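PDB 3BRS: periplasmic binding protein/LacI transcriptional regulator from Clostridium phytofermentans, which probably binds a sugar in the cleft between its two alpha/beta lobes and delivers it to a membrane transporter. Local coordinates for residues Asp17-Asp20 and Phe21-Val24; Asn142-Thr145 and Ala146-Glu150; Asp171-Tyr174 and Asp175-Tyr178; Leu197-Tyr200 and Ser201-Ala205. All blocks are in the same frame, centred on the assembly; numbering follows the deposited sequence.

Contact 1 of 4, residues Asp17-Asp20 and Phe21-Val24; sequences DSSD and FWSV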
# COMPACT_ATOMS: atom_id res chain seq x y z
N ASP A 17 12.26 -0.74 -5.03
CA ASP A 17 12.59 -0.85 -6.45
C ASP A 17 12.88 -2.26 -7.02
O ASP A 17 13.06 -2.41 -8.20
CB ASP A 17 13.59 0.25 -6.88
CG ASP A 17 14.92 -0.28 -7.36
OD1 ASP A 17 15.52 -1.17 -6.72
OD2 ASP A 17 15.39 0.27 -8.39
N SER A 18 12.87 -3.28 -6.17
CA SER A 18 12.35 -4.56 -6.59
C SER A 18 10.82 -4.42 -6.42
O SER A 18 10.04 -5.19 -6.98
CB SER A 18 12.88 -5.71 -5.73
OG SER A 18 12.07 -5.89 -4.58
N SER A 19 10.42 -3.40 -5.65
CA SER A 19 8.99 -3.05 -5.46
C SER A 19 8.41 -2.33 -6.70
O SER A 19 8.90 -1.31 -7.13
CB SER A 19 8.79 -2.21 -4.21
OG SER A 19 7.54 -1.59 -4.24
N ASP A 20 7.37 -2.84 -7.28
CA ASP A 20 6.91 -2.22 -8.45
C ASP A 20 5.95 -1.09 -8.09
O ASP A 20 5.72 -0.23 -8.91
CB ASP A 20 6.34 -3.27 -9.40
CG ASP A 20 5.77 -2.67 -10.60
OD1 ASP A 20 4.78 -1.94 -10.47
OD2 ASP A 20 6.31 -2.93 -11.70
N PHE A 21 5.40 -1.08 -6.88
CA PHE A 21 4.60 0.07 -6.42
C PHE A 21 5.52 1.27 -6.15
O PHE A 21 5.26 2.36 -6.63
CB PHE A 21 3.85 -0.23 -5.13
CG PHE A 21 2.91 0.88 -4.71
CD1 PHE A 21 3.32 1.85 -3.81
CD2 PHE A 21 1.60 0.92 -5.20
CE1 PHE A 21 2.45 2.91 -3.46
CE2 PHE A 21 0.74 1.95 -4.81
CZ PHE A 21 1.17 2.91 -3.92
N TRP A 22 6.52 1.09 -5.29
CA TRP A 22 7.33 2.21 -4.90
C TRP A 22 8.10 2.71 -6.06
O TRP A 22 8.31 3.93 -6.20
CB TRP A 22 8.21 1.96 -3.62
CG TRP A 22 7.26 1.76 -2.41
CD1 TRP A 22 7.02 0.58 -1.77
CD2 TRP A 22 6.36 2.72 -1.83
NE1 TRP A 22 6.07 0.74 -0.80
CE2 TRP A 22 5.63 2.05 -0.80
CE3 TRP A 22 6.11 4.08 -2.05
CZ2 TRP A 22 4.67 2.68 -0.00
CZ3 TRP A 22 5.15 4.74 -1.23
CH2 TRP A 22 4.42 4.01 -0.25
N SER A 23 8.51 1.81 -6.94
CA SER A 23 9.30 2.23 -8.12
C SER A 23 8.51 3.12 -9.03
O SER A 23 9.05 4.05 -9.53
CB SER A 23 9.84 1.03 -8.93
OG SER A 23 10.69 0.25 -8.11
N VAL A 24 7.29 2.76 -9.34
CA VAL A 24 6.49 3.52 -10.29
C VAL A 24 5.95 4.85 -9.74
O VAL A 24 5.86 5.85 -10.47
CB VAL A 24 5.39 2.63 -10.81
CG1 VAL A 24 4.32 3.41 -11.54
CG2 VAL A 24 6.01 1.53 -11.73
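Ser-19 reaches its hydroxyl forward over the first turn of the helix and meets Trp-22 twice. OG takes the Trp-22 backbone N-H at 3.1 Å in a nearly straight bond (167° at the hydrogen), and it also lies 3.3 Å from CD1 of the indole, approaching that ring obliquely. The reach comes from a chi1 of 164°, which sets OG opposite the backbone N and beside the carbonyl carbon. The indole NE1 is hydrogen-bonded to Glu-48, which helps fix the rotation of the ring. One face of the indole carries Phe-21, whose CD1 sits 3.7 Å above the ring plane, over its centre, while the edge of the phenyl ring is turned to Trp-22 CD2. Ser-19 is thus the N-cap of helix 20-36, the first helix after strand 7-11 in a periplasmic-binding-protein lobe. Its carbonyl O accepts the Ser-23 N-H at 3.2 Å, with the donor lying above the carbonyl plane. Asp-20 and Val-24 run side by side, pointing the same way: Val-24 CG2 packs 3.3 Å from Asp-20 O and 3.9 Å from OD1. That carboxylate is hydrogen-bonded to Ser-226, and the Asp-20 N-H goes to Gln-199 OE1, two partners from the opposing lobe. Phe-21 and Val-24 both rest on Pro-246 of helix 246-262.

Contact 2 of 4, residues Asn142-Thr145 and Ala146-Glu150; sequences NSKT and AMDRE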
# COMPACT_ATOMS: atom_id res chain seq x y z
N ASN A 142 0.04 -1.94 11.25
CA ASN A 142 -0.35 -0.61 11.68
C ASN A 142 -0.35 0.42 10.65
O ASN A 142 -0.60 1.53 11.01
CB ASN A 142 0.61 -0.10 12.68
CG ASN A 142 0.08 -0.13 13.98
OD1 ASN A 142 -0.40 0.91 14.48
ND2 ASN A 142 0.09 -1.32 14.57
N SER A 143 -0.11 0.10 9.36
CA SER A 143 -0.18 1.13 8.36
C SER A 143 -1.58 1.21 8.00
O SER A 143 -2.18 0.22 8.00
CB SER A 143 0.54 0.73 7.08
OG SER A 143 -0.07 -0.39 6.62
N LYS A 144 -2.07 2.36 7.59
CA LYS A 144 -3.44 2.54 7.26
C LYS A 144 -3.88 1.77 6.00
O LYS A 144 -5.05 1.22 5.98
CB LYS A 144 -3.70 4.03 7.12
CG LYS A 144 -5.15 4.31 6.92
CD LYS A 144 -5.36 5.73 7.16
CE LYS A 144 -6.84 5.95 7.28
NZ LYS A 144 -7.36 5.92 5.91
N THR A 145 -2.98 1.61 5.02
CA THR A 145 -3.33 0.80 3.79
C THR A 145 -3.55 -0.71 4.18
O THR A 145 -4.50 -1.36 3.71
CB THR A 145 -2.30 0.88 2.70
OG1 THR A 145 -0.99 0.52 3.26
CG2 THR A 145 -2.27 2.22 2.17
N ALA A 146 -2.76 -1.26 5.12
CA ALA A 146 -3.03 -2.68 5.57
C ALA A 146 -4.38 -2.81 6.25
O ALA A 146 -5.10 -3.77 6.02
CB ALA A 146 -1.98 -3.21 6.59
N MET A 147 -4.65 -1.88 7.19
CA MET A 147 -5.91 -1.84 7.92
C MET A 147 -7.08 -1.73 7.02
O MET A 147 -8.06 -2.36 7.29
CB MET A 147 -5.95 -0.66 8.94
CG MET A 147 -4.63 -0.42 9.79
SD MET A 147 -4.47 1.00 10.99
CE MET A 147 -6.17 1.15 11.43
N ASP A 148 -7.04 -0.83 6.03
CA ASP A 148 -8.20 -0.59 5.17
C ASP A 148 -8.48 -1.82 4.27
O ASP A 148 -9.58 -2.23 4.08
CB ASP A 148 -8.04 0.69 4.27
CG ASP A 148 -8.20 2.03 5.04
OD1 ASP A 148 -8.47 2.02 6.25
OD2 ASP A 148 -8.00 3.10 4.44
N ARG A 149 -7.43 -2.43 3.77
CA ARG A 149 -7.46 -3.67 2.98
C ARG A 149 -8.06 -4.88 3.68
O ARG A 149 -8.90 -5.60 3.08
CB ARG A 149 -6.07 -3.97 2.45
CG ARG A 149 -5.75 -2.98 1.27
CD ARG A 149 -4.41 -3.20 0.67
NE ARG A 149 -3.98 -1.97 0.02
CZ ARG A 149 -2.73 -1.78 -0.41
NH1 ARG A 149 -1.77 -2.77 -0.31
NH2 ARG A 149 -2.42 -0.60 -0.92
N GLU A 150 -7.68 -5.08 4.96
CA GLU A 150 -8.15 -6.21 5.73
C GLU A 150 -9.64 -5.98 6.14
O GLU A 150 -10.42 -6.89 6.13
CB GLU A 150 -7.25 -6.39 6.98
CG GLU A 150 -7.80 -7.43 7.97
CD GLU A 150 -6.88 -7.49 9.15
OE1 GLU A 150 -5.66 -7.28 8.92
OE2 GLU A 150 -7.33 -7.69 10.28
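Thr-145 lies alongside Arg-149, one turn further on, with both side chains pointing the same way. Its CB stands over one face of the guanidinium, offset toward the rim and 3.9 Å from NH2. The arginine is extended from CG to NE, and its aliphatic part runs past the Thr-145 carbonyl, CG coming within 3.2 Å of O. The same O takes the Arg-149 N-H at 3.1 Å. Outside partners hold the guanidinium in place: NE is hydrogen-bonded to Asn-113 OD1 and NH1 to Leu-197 O, which helps fix the rotation of the group. Lys-144 works on another side of the helix. Its chain is stretched until a bend at the last torsion (chi4 -77°) brings NZ over to Asp-148, giving a salt bridge of 3.2 Å on the syn lone pair of OD2. The lysine carbonyl also accepts the Asp-148 N-H at 2.9 Å, so backbone and side chains join the same i to i+4 pair. Ala-146 supplies the N-H that is capped: Ser-143 OG, at the N-cap, receives it at 3.2 Å, and the Ala-146 methyl packs 3.4 Å from that oxygen. The serine hydroxyl is hydrogen-bonded in turn to Val-140 O. This capped turn begins helix 144-157, the crossover of the beta-alpha-beta unit between strands 133-138 and 164-169; Thr-145 and Asp-148 lean on helix 113-127, and Lys-144 touches Tyr-76 in a loop of the other lobe.

Contact 3 of 4, residues Asp171-Tyr174 and Asp175-Tyr178; sequences DSNY and DKAY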
# COMPACT_ATOMS: atom_id res chain seq x y z
N ASP A 171 5.02 -7.95 7.39
CA ASP A 171 5.71 -6.60 7.43
C ASP A 171 6.38 -6.27 6.12
O ASP A 171 7.42 -5.64 6.12
CB ASP A 171 6.80 -6.57 8.49
CG ASP A 171 6.23 -6.69 9.91
OD1 ASP A 171 5.46 -5.76 10.26
OD2 ASP A 171 6.55 -7.67 10.65
N SER A 172 5.76 -6.57 4.99
CA SER A 172 6.36 -6.21 3.66
C SER A 172 7.72 -6.77 3.49
O SER A 172 8.63 -6.13 2.97
CB SER A 172 6.32 -4.68 3.42
OG SER A 172 4.94 -4.23 3.60
N ASN A 173 7.89 -8.02 3.86
CA ASN A 173 9.18 -8.68 3.72
C ASN A 173 8.92 -9.99 2.95
O ASN A 173 8.07 -10.82 3.39
CB ASN A 173 9.74 -8.96 5.14
CG ASN A 173 11.04 -9.73 5.08
OD1 ASN A 173 11.04 -10.95 4.98
ND2 ASN A 173 12.17 -9.00 5.10
N TYR A 174 9.54 -10.17 1.79
CA TYR A 174 9.23 -11.37 0.99
C TYR A 174 9.54 -12.75 1.75
O TYR A 174 8.79 -13.75 1.71
CB TYR A 174 10.00 -11.41 -0.32
CG TYR A 174 9.73 -10.37 -1.36
CD1 TYR A 174 8.57 -10.40 -2.09
CD2 TYR A 174 10.71 -9.35 -1.65
CE1 TYR A 174 8.34 -9.42 -3.11
CE2 TYR A 174 10.48 -8.38 -2.61
CZ TYR A 174 9.29 -8.43 -3.35
OH TYR A 174 9.05 -7.46 -4.27
N ASP A 175 10.61 -12.81 2.50
CA ASP A 175 10.83 -14.12 3.15
C ASP A 175 9.89 -14.40 4.28
O ASP A 175 9.65 -15.59 4.53
CB ASP A 175 12.22 -14.26 3.67
CG ASP A 175 13.26 -14.15 2.60
OD1 ASP A 175 13.09 -14.57 1.43
OD2 ASP A 175 14.30 -13.63 3.00
N LYS A 176 9.35 -13.38 4.95
CA LYS A 176 8.34 -13.62 5.97
C LYS A 176 7.04 -14.03 5.40
O LYS A 176 6.30 -14.88 5.97
CB LYS A 176 8.14 -12.41 6.93
CG LYS A 176 9.07 -12.41 8.12
CD LYS A 176 8.94 -11.12 8.93
CE LYS A 176 7.88 -11.31 10.01
NZ LYS A 176 7.76 -10.18 11.02
N ALA A 177 6.70 -13.38 4.28
CA ALA A 177 5.49 -13.79 3.51
C ALA A 177 5.56 -15.26 3.20
O ALA A 177 4.58 -16.00 3.33
CB ALA A 177 5.38 -13.04 2.21
N TYR A 178 6.70 -15.70 2.74
CA TYR A 178 6.89 -17.14 2.36
C TYR A 178 6.76 -18.09 3.53
O TYR A 178 5.96 -19.07 3.51
CB TYR A 178 8.27 -17.25 1.75
CG TYR A 178 8.70 -18.63 1.31
CD1 TYR A 178 9.36 -19.50 2.17
CD2 TYR A 178 8.50 -19.03 -0.01
CE1 TYR A 178 9.79 -20.77 1.71
CE2 TYR A 178 8.89 -20.27 -0.46
CZ TYR A 178 9.56 -21.13 0.36
OH TYR A 178 9.99 -22.34 -0.20
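Asn-173 caps helix 174-187, the helix that follows strand 164-169 in the alternating beta/alpha order of this lobe. Its side-chain oxygen OD1 receives the Lys-176 N-H at 3.0 Å, in the plane of the amide and on a lone pair. CG stands opposite the backbone N (chi1 176°), which carries the amide forward over the first turn of the helix. The main-chain carbonyl of Asn-173 works beside it, taking the Ala-177 N-H at 3.0 Å in a bond with an angle of 168° at the hydrogen. One turn of helix is therefore tied down through both the side chain and the backbone of a single residue. Tyr-174 O accepts the next helical bond, from Tyr-178 N, also at 3.0 Å, and the CB atoms of Ala-177 and Tyr-178 pack against that same oxygen. Further out, the two tyrosines set the helix against helix 199-211: the Tyr-174 ring meets that of Tyr-200 with planes at about 45°, while Tyr-178 OH is hydrogen-bonded to Asp-211. Ser-172, in the approach to the cap, hydrogen-bonds through OG to Glu-48 of the opposing lobe. At the surface Lys-176 doubles back toward the loop, its chain bent at the third torsion, to form a salt bridge with Asp-171 in which NZ meets OD2 at 2.8 Å, nearly along the C-O axis.

Contact 4 of 4, residues Leu197-Tyr200 and Ser201-Ala205; sequences LNQY and SATGA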
# COMPACT_ATOMS: atom_id res chain seq x y z
N LEU A 197 -2.18 -9.17 0.67
CA LEU A 197 -2.76 -7.79 0.67
C LEU A 197 -1.83 -6.69 0.02
O LEU A 197 -2.16 -5.50 -0.16
CB LEU A 197 -3.23 -7.41 2.11
CG LEU A 197 -4.54 -8.16 2.53
CD1 LEU A 197 -4.98 -7.54 3.93
CD2 LEU A 197 -5.58 -8.03 1.36
N ASN A 198 -0.63 -7.08 -0.29
CA ASN A 198 0.25 -6.22 -1.08
C ASN A 198 1.22 -7.04 -1.92
O ASN A 198 1.21 -8.24 -1.83
CB ASN A 198 0.92 -5.17 -0.19
CG ASN A 198 2.16 -5.68 0.52
OD1 ASN A 198 2.26 -6.87 0.88
ND2 ASN A 198 3.10 -4.78 0.73
N GLN A 199 2.12 -6.44 -2.67
CA GLN A 199 2.96 -7.28 -3.53
C GLN A 199 3.91 -8.25 -2.79
O GLN A 199 3.97 -9.43 -3.14
CB GLN A 199 3.72 -6.40 -4.50
CG GLN A 199 4.57 -7.07 -5.52
CD GLN A 199 5.59 -6.08 -6.08
OE1 GLN A 199 5.39 -4.85 -6.02
NE2 GLN A 199 6.68 -6.60 -6.61
N TYR A 200 4.64 -7.75 -1.77
CA TYR A 200 5.47 -8.59 -0.89
C TYR A 200 4.79 -9.81 -0.41
O TYR A 200 5.39 -10.89 -0.39
CB TYR A 200 5.97 -7.78 0.35
CG TYR A 200 6.83 -6.59 -0.03
CD1 TYR A 200 6.27 -5.32 -0.19
CD2 TYR A 200 8.18 -6.74 -0.24
CE1 TYR A 200 7.05 -4.16 -0.49
CE2 TYR A 200 9.00 -5.63 -0.57
CZ TYR A 200 8.44 -4.32 -0.65
OH TYR A 200 9.26 -3.24 -0.98
N SER A 201 3.58 -9.63 0.09
CA SER A 201 2.74 -10.66 0.69
C SER A 201 2.38 -11.62 -0.36
O SER A 201 2.48 -12.81 -0.15
CB SER A 201 1.40 -10.04 1.15
OG SER A 201 1.42 -9.37 2.41
N ALA A 202 1.85 -11.14 -1.49
CA ALA A 202 1.43 -12.05 -2.59
C ALA A 202 2.52 -12.80 -3.18
O ALA A 202 2.38 -13.97 -3.36
CB ALA A 202 0.69 -11.30 -3.70
N THR A 203 3.63 -12.14 -3.53
CA THR A 203 4.75 -12.82 -4.09
C THR A 203 5.29 -13.92 -3.17
O THR A 203 5.60 -14.95 -3.65
CB THR A 203 5.91 -11.87 -4.29
OG1 THR A 203 5.46 -10.74 -5.05
CG2 THR A 203 7.04 -12.56 -5.05
N GLY A 204 5.46 -13.69 -1.87
CA GLY A 204 5.95 -14.72 -1.02
C GLY A 204 5.01 -15.89 -0.92
O GLY A 204 5.50 -17.02 -0.93
N ALA A 205 3.68 -15.61 -0.85
CA ALA A 205 2.64 -16.69 -0.90
C ALA A 205 2.68 -17.48 -2.18
O ALA A 205 2.50 -18.69 -2.12
CB ALA A 205 1.23 -16.09 -0.77
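Two torsions fold side chains onto the opening turn here. Asn-198 has chi1 at 83°, which wedges CG between the backbone N and the carbonyl carbon and swings OD1 forward to Ser-201; Thr-203 has chi1 at -53°, which lays OG1 beside its own backbone N and within range of Gln-199 O. OD1 of Asn-198 accepts the Ser-201 N-H at 3.2 Å, the donor coming in from above the amide plane. Ser-201 OG lies 3.0 Å from the same OD1 and is also in weak hydrogen-bonding contact with Ile-137 O and Ser-138 O. Gln-199 O is gripped by two donors of one residue: Thr-203 N at 2.8 Å, nearly in line with the carbonyl, and Thr-203 OG1, also at 2.8 Å, from well above the carbonyl plane. The hydroxyl of a helical threonine is satisfied in this way by the preceding turn, and its OG1 also packs 3.8 Å from Gln-199 CG, the two side chains pointing the same way. Tyr-200 reaches across to the other lobe, where its OH hydrogen-bonds to Asp-16. Leu-197 and Ala-202 pack on strand 219-224. Asn-198 is the N-cap of helix 199-211, the crossover of a beta-alpha-beta unit whose strands, 191-196 and 219-224, are neighbours in the sheet.

In the fold
Each contact is a short local closure at the start of a helix, and the four follow in series with none nested or crossing. Contact 1 comes first, opening helix 20-36 after strand 7-11 in one lobe. Contacts 2, 3 and 4 open helices 144-157, 174-187 and 199-211, each following a strand of the second sheet. Contacts 3 and 4 lie closest, with centres about 7 Å apart, and pack directly; contact 2 touches contact 4 but stops about 7 Å short of contact 3 at the nearest atoms. Contact 1 meets contacts 3 and 4 from across the cleft, so the N-termini of helices from both lobes converge there.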